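Local coordinates for protein FAD-dependent pyridine nucleotide-disulphide oxidoreductase (Desulfovibrio vulgaris, PDB 3IWA) that probably uses a bound FAD to pass electrons from NADH or NADPH to a disulphide or related acceptor, working as a two-subunit oxidoreductase, at residues T280-A291 with I322-F333; P334-V342 with S348-V356. One frame throughout, in Å; residues are numbered along the deposited sequence.

Interaction 1 (T280-A291 with I322-F333); sequences TRMRTSDPDIFA and IGTNLADGDATF
Thr280 and Phe333 join the two backbones: Phe333 N donates to Thr280 O over 2.8 Å, in the carbonyl plane. Strand 289-291 runs nearly antiparallel to helix segment 322-326, their axes 9.9 Å apart. Asn325, on the last turn of that helix, spends both amide hydrogens: ND2 gives one to Arg281 O at 2.9 Å and the other to Ala331 O, both acceptors near the amide plane, fixing its rotation about chi2. Arg281 bends at chi2 (77°) and grips Asp330 side-on in a salt bridge, NE to OD1 at 2.8 Å and NH2 to OD2 at 2.9 Å, the planes 24° apart and OD1 met from above the carboxylate plane, while Thr332 CG2 lies over one guanidinium face. A water donates to Asp330 OD1 and Gly329 O and accepts from Arg283 NH2. Inward, the contact turns apolar: Phe290 CE1 meets Leu326 CD2 at 3.5 Å, and the side chains of Met282 and Ile322 cross at about a right angle, CB against CG1 at 3.6 Å. The Met282 sulfur approaches the Phe333 ring obliquely, a Met-aromatic contact. Strand 289-291 borders a parallel sheet, and helix 314-326 packs beside it, consistent with the Rossmann-like FAD domain of this family.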
loop_
_atom_site.group_PDB
_atom_site.type_symbol
_atom_site.label_atom_id
_atom_site.label_comp_id
_atom_site.label_asym_id
_atom_site.label_seq_id
_atom_site.Cartn_x
_atom_site.Cartn_y
_atom_site.Cartn_z
ATOM N N THR A 280 12.010 1.036 22.575
ATOM C CA THR A 280 11.736 1.451 21.213
ATOM C C THR A 280 12.872 2.239 20.626
ATOM O O THR A 280 12.887 2.448 19.426
ATOM C CB THR A 280 10.469 2.289 21.094
ATOM O OG1 THR A 280 10.676 3.480 21.819
ATOM C CG2 THR A 280 9.274 1.551 21.656
ATOM N N ARG A 281 13.822 2.669 21.456
ATOM C CA ARG A 281 15.057 3.298 20.956
ATOM C C ARG A 281 16.126 2.254 20.566
ATOM O O ARG A 281 17.228 2.613 20.155
ATOM C CB ARG A 281 15.638 4.258 22.005
ATOM C CG ARG A 281 15.059 5.637 22.017
ATOM C CD ARG A 281 13.694 5.693 22.673
ATOM N NE ARG A 281 13.147 7.054 22.614
ATOM C CZ ARG A 281 11.907 7.391 22.997
ATOM N NH1 ARG A 281 11.081 6.478 23.497
ATOM N NH2 ARG A 281 11.490 8.652 22.894
ATOM N N MET A 282 15.759 0.977 20.719
ATOM C CA MET A 282 16.603 -0.200 20.509
ATOM C C MET A 282 17.677 -0.407 21.586
ATOM O O MET A 282 18.633 -1.152 21.378
ATOM C CB MET A 282 17.174 -0.249 19.083
ATOM C CG MET A 282 16.102 -0.172 17.946
ATOM S SD MET A 282 14.706 -1.329 17.974
ATOM C CE MET A 282 15.604 -2.856 17.695
ATOM N N ARG A 283 17.471 0.189 22.760
ATOM C CA ARG A 283 18.331 0.014 23.923
ATOM C C ARG A 283 17.976 -1.221 24.714
ATOM O O ARG A 283 16.820 -1.417 25.039
ATOM C CB ARG A 283 18.194 1.192 24.901
ATOM C CG ARG A 283 18.776 2.507 24.413
ATOM C CD ARG A 283 18.901 3.536 25.540
ATOM N NE ARG A 283 19.815 4.594 25.122
ATOM C CZ ARG A 283 19.450 5.697 24.468
ATOM N NH1 ARG A 283 20.376 6.575 24.084
ATOM N NH2 ARG A 283 18.169 5.913 24.182
ATOM N N THR A 284 18.985 -2.004 25.088
ATOM C CA THR A 284 18.802 -3.154 25.984
ATOM C C THR A 284 18.569 -2.687 27.431
ATOM O O THR A 284 18.376 -1.528 27.686
ATOM C CB THR A 284 20.039 -4.071 25.947
ATOM O OG1 THR A 284 21.158 -3.395 26.517
ATOM C CG2 THR A 284 20.399 -4.440 24.532
ATOM N N SER A 285 18.562 -3.588 28.386
ATOM C CA SER A 285 18.514 -3.180 29.810
ATOM C C SER A 285 19.723 -2.339 30.266
ATOM O O SER A 285 19.666 -1.684 31.306
ATOM C CB SER A 285 18.330 -4.397 30.711
ATOM O OG SER A 285 19.223 -5.426 30.374
ATOM N N ASP A 286 20.792 -2.334 29.473
ATOM C CA ASP A 286 21.940 -1.437 29.690
ATOM C C ASP A 286 21.859 -0.292 28.694
ATOM O O ASP A 286 21.978 -0.539 27.495
ATOM C CB ASP A 286 23.252 -2.183 29.489
ATOM C CG ASP A 286 24.479 -1.358 29.898
ATOM O OD1 ASP A 286 24.618 -0.187 29.514
ATOM O OD2 ASP A 286 25.352 -1.905 30.585
ATOM N N PRO A 287 21.701 0.964 29.189
ATOM C CA PRO A 287 21.402 2.087 28.296
ATOM C C PRO A 287 22.523 2.458 27.330
ATOM O O PRO A 287 22.282 3.192 26.389
ATOM C CB PRO A 287 21.070 3.253 29.258
ATOM C CG PRO A 287 21.591 2.861 30.585
ATOM C CD PRO A 287 21.597 1.348 30.613
ATOM N N ASP A 288 23.715 1.916 27.529
ATOM C CA ASP A 288 24.831 2.133 26.590
ATOM C C ASP A 288 24.972 0.995 25.571
ATOM O O ASP A 288 25.848 1.011 24.712
ATOM C CB ASP A 288 26.147 2.336 27.383
ATOM C CG ASP A 288 26.115 3.616 28.275
ATOM O OD1 ASP A 288 25.585 4.656 27.818
ATOM O OD2 ASP A 288 26.608 3.571 29.425
ATOM N N ILE A 289 24.081 0.018 25.659
ATOM C CA ILE A 289 24.136 -1.124 24.768
ATOM C C ILE A 289 22.842 -1.264 23.983
ATOM O O ILE A 289 21.781 -1.415 24.574
ATOM C CB ILE A 289 24.388 -2.415 25.537
ATOM C CG1 ILE A 289 25.707 -2.286 26.352
ATOM C CG2 ILE A 289 24.440 -3.573 24.559
ATOM C CD1 ILE A 289 26.065 -3.521 27.159
ATOM N N PHE A 290 22.970 -1.226 22.656
ATOM C CA PHE A 290 21.853 -1.379 21.730
ATOM C C PHE A 290 21.931 -2.779 21.140
ATOM O O PHE A 290 22.987 -3.361 21.135
ATOM C CB PHE A 290 21.914 -0.343 20.577
ATOM C CG PHE A 290 21.869 1.114 21.036
ATOM C CD1 PHE A 290 23.044 1.788 21.369
ATOM C CD2 PHE A 290 20.666 1.794 21.110
ATOM C CE1 PHE A 290 23.009 3.107 21.796
ATOM C CE2 PHE A 290 20.600 3.114 21.538
ATOM C CZ PHE A 290 21.763 3.786 21.882
ATOM N N ALA A 291 20.801 -3.264 20.609
ATOM C CA ALA A 291 20.657 -4.562 19.983
ATOM C C ALA A 291 19.552 -4.460 18.935
ATOM O O ALA A 291 18.601 -3.716 19.104
ATOM C CB ALA A 291 20.295 -5.627 21.033
ATOM N N ILE A 322 19.376 2.733 15.314
ATOM C CA ILE A 322 20.451 2.544 16.262
ATOM C C ILE A 322 21.573 3.558 15.942
ATOM O O ILE A 322 22.101 4.215 16.825
ATOM C CB ILE A 322 20.998 1.091 16.319
ATOM C CG1 ILE A 322 19.930 0.139 16.871
ATOM C CG2 ILE A 322 22.315 1.081 17.149
ATOM C CD1 ILE A 322 20.191 -1.356 16.640
ATOM N N GLY A 323 21.884 3.729 14.674
ATOM C CA GLY A 323 22.863 4.741 14.231
ATOM C C GLY A 323 22.662 6.158 14.751
ATOM O O GLY A 323 23.595 6.814 15.239
ATOM N N THR A 324 21.426 6.613 14.647
ATOM C CA THR A 324 20.984 7.927 15.080
ATOM C C THR A 324 21.039 8.053 16.590
ATOM O O THR A 324 21.444 9.104 17.132
ATOM C CB THR A 324 19.532 8.149 14.520
ATOM O OG1 THR A 324 19.595 8.135 13.092
ATOM C CG2 THR A 324 18.891 9.451 14.982
ATOM N N ASN A 325 20.625 7.000 17.292
ATOM C CA ASN A 325 20.639 7.040 18.739
ATOM C C ASN A 325 22.063 6.915 19.325
ATOM O O ASN A 325 22.287 7.430 20.388
ATOM C CB ASN A 325 19.676 6.003 19.327
ATOM C CG ASN A 325 18.234 6.334 19.002
ATOM O OD1 ASN A 325 17.965 7.466 18.600
ATOM N ND2 ASN A 325 17.298 5.368 19.181
ATOM N N LEU A 326 22.991 6.230 18.634
ATOM C CA LEU A 326 24.414 6.229 19.009
ATOM C C LEU A 326 24.975 7.632 18.914
ATOM O O LEU A 326 25.880 7.971 19.672
ATOM C CB LEU A 326 25.272 5.348 18.103
ATOM C CG LEU A 326 25.039 3.839 18.095
ATOM C CD1 LEU A 326 25.704 3.177 16.856
ATOM C CD2 LEU A 326 25.541 3.264 19.395
ATOM N N ALA A 327 24.448 8.426 17.970
ATOM C CA ALA A 327 24.787 9.857 17.858
ATOM C C ALA A 327 23.936 10.782 18.712
ATOM O O ALA A 327 23.825 11.932 18.389
ATOM C CB ALA A 327 24.749 10.313 16.441
ATOM N N ASP A 328 23.361 10.286 19.804
ATOM C CA ASP A 328 22.645 11.116 20.770
ATOM C C ASP A 328 21.287 11.588 20.276
ATOM O O ASP A 328 20.687 12.461 20.901
ATOM C CB ASP A 328 23.512 12.320 21.245
ATOM C CG ASP A 328 24.777 11.879 22.010
ATOM O OD1 ASP A 328 24.649 11.128 23.007
ATOM O OD2 ASP A 328 25.893 12.267 21.595
ATOM N N GLY A 329 20.773 10.995 19.192
ATOM C CA GLY A 329 19.392 11.290 18.734
ATOM C C GLY A 329 18.358 10.584 19.591
ATOM O O GLY A 329 18.703 9.956 20.582
ATOM N N ASP A 330 17.087 10.667 19.196
ATOM C CA ASP A 330 16.022 9.974 19.912
ATOM C C ASP A 330 15.017 9.422 18.887
ATOM O O ASP A 330 13.810 9.568 19.014
ATOM C CB ASP A 330 15.371 10.924 20.914
ATOM C CG ASP A 330 14.542 10.209 21.968
ATOM O OD1 ASP A 330 14.966 9.147 22.483
ATOM O OD2 ASP A 330 13.454 10.729 22.297
ATOM N N ALA A 331 15.558 8.802 17.854
ATOM C CA ALA A 331 14.782 8.010 16.905
ATOM C C ALA A 331 14.188 6.727 17.546
ATOM O O ALA A 331 14.823 6.093 18.389
ATOM C CB ALA A 331 15.673 7.656 15.674
ATOM N N THR A 332 12.964 6.375 17.128
ATOM C CA THR A 332 12.239 5.209 17.635
ATOM C C THR A 332 11.802 4.216 16.553
ATOM O O THR A 332 11.594 4.572 15.410
ATOM C CB THR A 332 10.988 5.635 18.425
ATOM O OG1 THR A 332 10.088 6.335 17.561
ATOM C CG2 THR A 332 11.371 6.535 19.594
ATOM N N PHE A 333 11.696 2.962 16.947
ATOM C CA PHE A 333 11.190 1.869 16.102
ATOM C C PHE A 333 10.153 1.161 16.954
ATOM O O PHE A 333 10.488 0.611 18.003
ATOM C CB PHE A 333 12.310 0.918 15.703
ATOM C CG PHE A 333 11.907 -0.064 14.679
ATOM C CD1 PHE A 333 11.913 0.269 13.332
ATOM C CD2 PHE A 333 11.460 -1.320 15.048
ATOM C CE1 PHE A 333 11.504 -0.652 12.389
ATOM C CE2 PHE A 333 11.057 -2.221 14.115
ATOM C CZ PHE A 333 11.079 -1.902 12.799
HETATM O O HOH W 1 17.654 8.738 22.589
#

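Interaction 2 (P334-V342 with S348-V356); sequences PGAVGSWAV and SASGAGLTV
Trp340 O takes two donors from the facing strand, Ser350 OG at 2.7 Å and Gly351 N at 3.1 Å. The hydroxyl reaches it because chi1 of -170° sets OG opposite the backbone N of Ser350. Trp340 N returns a bond to Gly351 O, and Val342 and Ala349 exchange a second reciprocal pair, with Val342 N 2.9 Å from Ala349 O. Between these hydrogen-bonded pairs sits the non-hydrogen-bonded pair Ala341 and Ser350. Before strand 340-343 begins, Val337 O already accepts from Gly353 N, which sits 36° out of the carbonyl plane. The two strands form an antiparallel beta hairpin at one border of the five-stranded sheet in the family's dimerisation domain. Trp340 folds its indole back across the neighbouring strand, chi1 60° placing CG between N and the carbonyl carbon. One ring face lies flat on the peptide backbone, with Gly351 N 3.6 Å above the plane, which the lack of a side chain there permits. Trp340 CZ3 touches Ala349 CB at 3.9 Å, and NE1 donates to a water. Phe199 meets the indole edge-to-face. On the sheet face carrying Ala341 and Ser350, Val438 of the second subunit packs, while Glu436 of that subunit accepts from Val337 N and Gly338 N.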
loop_
_atom_site.group_PDB
_atom_site.type_symbol
_atom_site.label_atom_id
_atom_site.label_comp_id
_atom_site.label_asym_id
_atom_site.label_seq_id
_atom_site.Cartn_x
_atom_site.Cartn_y
_atom_site.Cartn_z
ATOM N N PRO A 334 8.866 1.221 16.548
ATOM C CA PRO A 334 7.759 0.858 17.451
ATOM C C PRO A 334 7.536 -0.639 17.680
ATOM O O PRO A 334 6.903 -1.043 18.670
ATOM C CB PRO A 334 6.528 1.449 16.750
ATOM C CG PRO A 334 6.876 1.378 15.257
ATOM C CD PRO A 334 8.391 1.707 15.239
ATOM N N GLY A 335 8.034 -1.452 16.760
ATOM C CA GLY A 335 7.716 -2.875 16.729
ATOM C C GLY A 335 7.437 -3.271 15.301
ATOM O O GLY A 335 7.835 -2.575 14.382
ATOM N N ALA A 336 6.699 -4.359 15.119
ATOM C CA ALA A 336 6.417 -4.870 13.798
ATOM C C ALA A 336 5.066 -5.571 13.738
ATOM O O ALA A 336 4.504 -5.972 14.783
ATOM C CB ALA A 336 7.512 -5.796 13.361
ATOM N N VAL A 337 4.550 -5.684 12.508
ATOM C CA VAL A 337 3.417 -6.534 12.221
ATOM C C VAL A 337 3.755 -7.762 11.368
ATOM O O VAL A 337 2.901 -8.624 11.213
ATOM C CB VAL A 337 2.250 -5.740 11.563
ATOM C CG1 VAL A 337 1.827 -4.579 12.481
ATOM C CG2 VAL A 337 2.618 -5.261 10.174
ATOM N N GLY A 338 4.958 -7.854 10.814
ATOM C CA GLY A 338 5.369 -9.083 10.112
ATOM C C GLY A 338 5.083 -9.187 8.606
ATOM O O GLY A 338 4.824 -10.255 8.083
ATOM N N SER A 339 5.142 -8.076 7.903
ATOM C CA SER A 339 4.981 -8.074 6.474
ATOM C C SER A 339 5.997 -8.970 5.776
ATOM O O SER A 339 7.144 -9.017 6.169
ATOM C CB SER A 339 5.157 -6.644 5.988
ATOM O OG SER A 339 4.297 -5.792 6.701
ATOM N N TRP A 340 5.601 -9.637 4.710
ATOM C CA TRP A 340 6.507 -10.560 4.023
ATOM C C TRP A 340 6.043 -10.748 2.583
ATOM O O TRP A 340 4.903 -10.473 2.251
ATOM C CB TRP A 340 6.566 -11.927 4.740
ATOM C CG TRP A 340 5.219 -12.606 4.819
ATOM C CD1 TRP A 340 4.275 -12.424 5.772
ATOM C CD2 TRP A 340 4.651 -13.518 3.866
ATOM N NE1 TRP A 340 3.152 -13.187 5.482
ATOM C CE2 TRP A 340 3.356 -13.826 4.293
ATOM C CE3 TRP A 340 5.093 -14.050 2.654
ATOM C CZ2 TRP A 340 2.522 -14.714 3.583
ATOM C CZ3 TRP A 340 4.266 -14.911 1.963
ATOM C CH2 TRP A 340 3.008 -15.252 2.442
ATOM N N ALA A 341 6.954 -11.207 1.742
ATOM C CA ALA A 341 6.655 -11.605 0.392
ATOM C C ALA A 341 7.616 -12.703 -0.009
ATOM O O ALA A 341 8.784 -12.680 0.381
ATOM C CB ALA A 341 6.769 -10.424 -0.542
ATOM N N VAL A 342 7.105 -13.679 -0.761
ATOM C CA VAL A 342 7.904 -14.735 -1.385
ATOM C C VAL A 342 7.530 -14.849 -2.870
ATOM O O VAL A 342 6.348 -14.923 -3.229
ATOM C CB VAL A 342 7.649 -16.106 -0.755
ATOM C CG1 VAL A 342 8.808 -16.998 -1.006
ATOM C CG2 VAL A 342 7.462 -16.001 0.709
ATOM N N SER A 348 3.332 -15.409 -6.709
ATOM C CA SER A 348 3.922 -14.727 -5.584
ATOM C C SER A 348 2.939 -14.792 -4.462
ATOM O O SER A 348 1.757 -14.763 -4.698
ATOM C CB SER A 348 4.161 -13.276 -5.916
ATOM O OG SER A 348 5.264 -13.169 -6.792
ATOM N N ALA A 349 3.430 -14.894 -3.245
ATOM C CA ALA A 349 2.596 -14.853 -2.076
ATOM C C ALA A 349 3.077 -13.698 -1.194
ATOM O O ALA A 349 4.257 -13.401 -1.174
ATOM C CB ALA A 349 2.672 -16.172 -1.330
ATOM N N SER A 350 2.170 -13.058 -0.455
ATOM C CA SER A 350 2.523 -11.923 0.392
ATOM C C SER A 350 1.513 -11.759 1.502
ATOM O O SER A 350 0.422 -12.259 1.392
ATOM C CB SER A 350 2.624 -10.649 -0.450
ATOM O OG SER A 350 3.176 -9.620 0.333
ATOM N N GLY A 351 1.891 -11.080 2.582
ATOM C CA GLY A 351 1.027 -10.945 3.782
ATOM C C GLY A 351 1.595 -10.096 4.939
ATOM O O GLY A 351 2.664 -9.539 4.846
ATOM N N ALA A 352 0.845 -9.989 6.015
ATOM C CA ALA A 352 1.222 -9.193 7.172
ATOM C C ALA A 352 0.292 -9.560 8.281
ATOM O O ALA A 352 -0.838 -9.874 8.020
ATOM C CB ALA A 352 1.139 -7.684 6.897
ATOM N N GLY A 353 0.770 -9.505 9.511
ATOM C CA GLY A 353 -0.054 -9.778 10.648
ATOM C C GLY A 353 -0.301 -11.281 10.779
ATOM O O GLY A 353 0.474 -12.110 10.281
ATOM N N LEU A 354 -1.413 -11.610 11.419
ATOM C CA LEU A 354 -1.740 -12.989 11.744
ATOM C C LEU A 354 -2.493 -13.711 10.652
ATOM O O LEU A 354 -3.287 -13.113 9.923
ATOM C CB LEU A 354 -2.585 -13.036 12.998
ATOM C CG LEU A 354 -2.030 -12.290 14.192
ATOM C CD1 LEU A 354 -3.043 -12.294 15.322
ATOM C CD2 LEU A 354 -0.711 -12.908 14.599
ATOM N N THR A 355 -2.225 -15.005 10.539
ATOM C CA THR A 355 -3.060 -15.878 9.742
ATOM C C THR A 355 -4.227 -16.267 10.638
ATOM O O THR A 355 -4.171 -16.063 11.813
ATOM C CB THR A 355 -2.321 -17.166 9.299
ATOM O OG1 THR A 355 -2.083 -17.996 10.447
ATOM C CG2 THR A 355 -0.980 -16.851 8.553
ATOM N N VAL A 356 -5.277 -16.838 10.074
ATOM C CA VAL A 356 -6.424 -17.280 10.859
ATOM C C VAL A 356 -6.022 -18.301 11.971
ATOM O O VAL A 356 -6.393 -18.144 13.143
ATOM C CB VAL A 356 -7.563 -17.852 9.930
ATOM C CG1 VAL A 356 -7.066 -18.988 8.981
ATOM C CG2 VAL A 356 -8.755 -18.330 10.777
HETATM O O HOH W 2 0.823 -13.374 7.234
#

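Phe333 ends interaction 1 and Pro334 begins interaction 2, yet their centres lie about 25 Å apart. Interaction 1 is partly buried, its centre about 22 Å from that of the chain; it ties the edge strand 289-291 of a parallel sheet, and the loop leading to it, to a helix end through an Arg-Asp salt bridge near the surface and a buried carboxamide, with apolar packing further in. Interaction 2 is more buried, its centre about 11 Å from that of the chain, and holds one hairpin together mainly through backbone bonds and an indole laid on the chain. Both reach the second subunit: Thr332 OG1 bonds Glu430 there, and Ser339 OG bonds Glu436 O, so the linking chain borders the dimer interface.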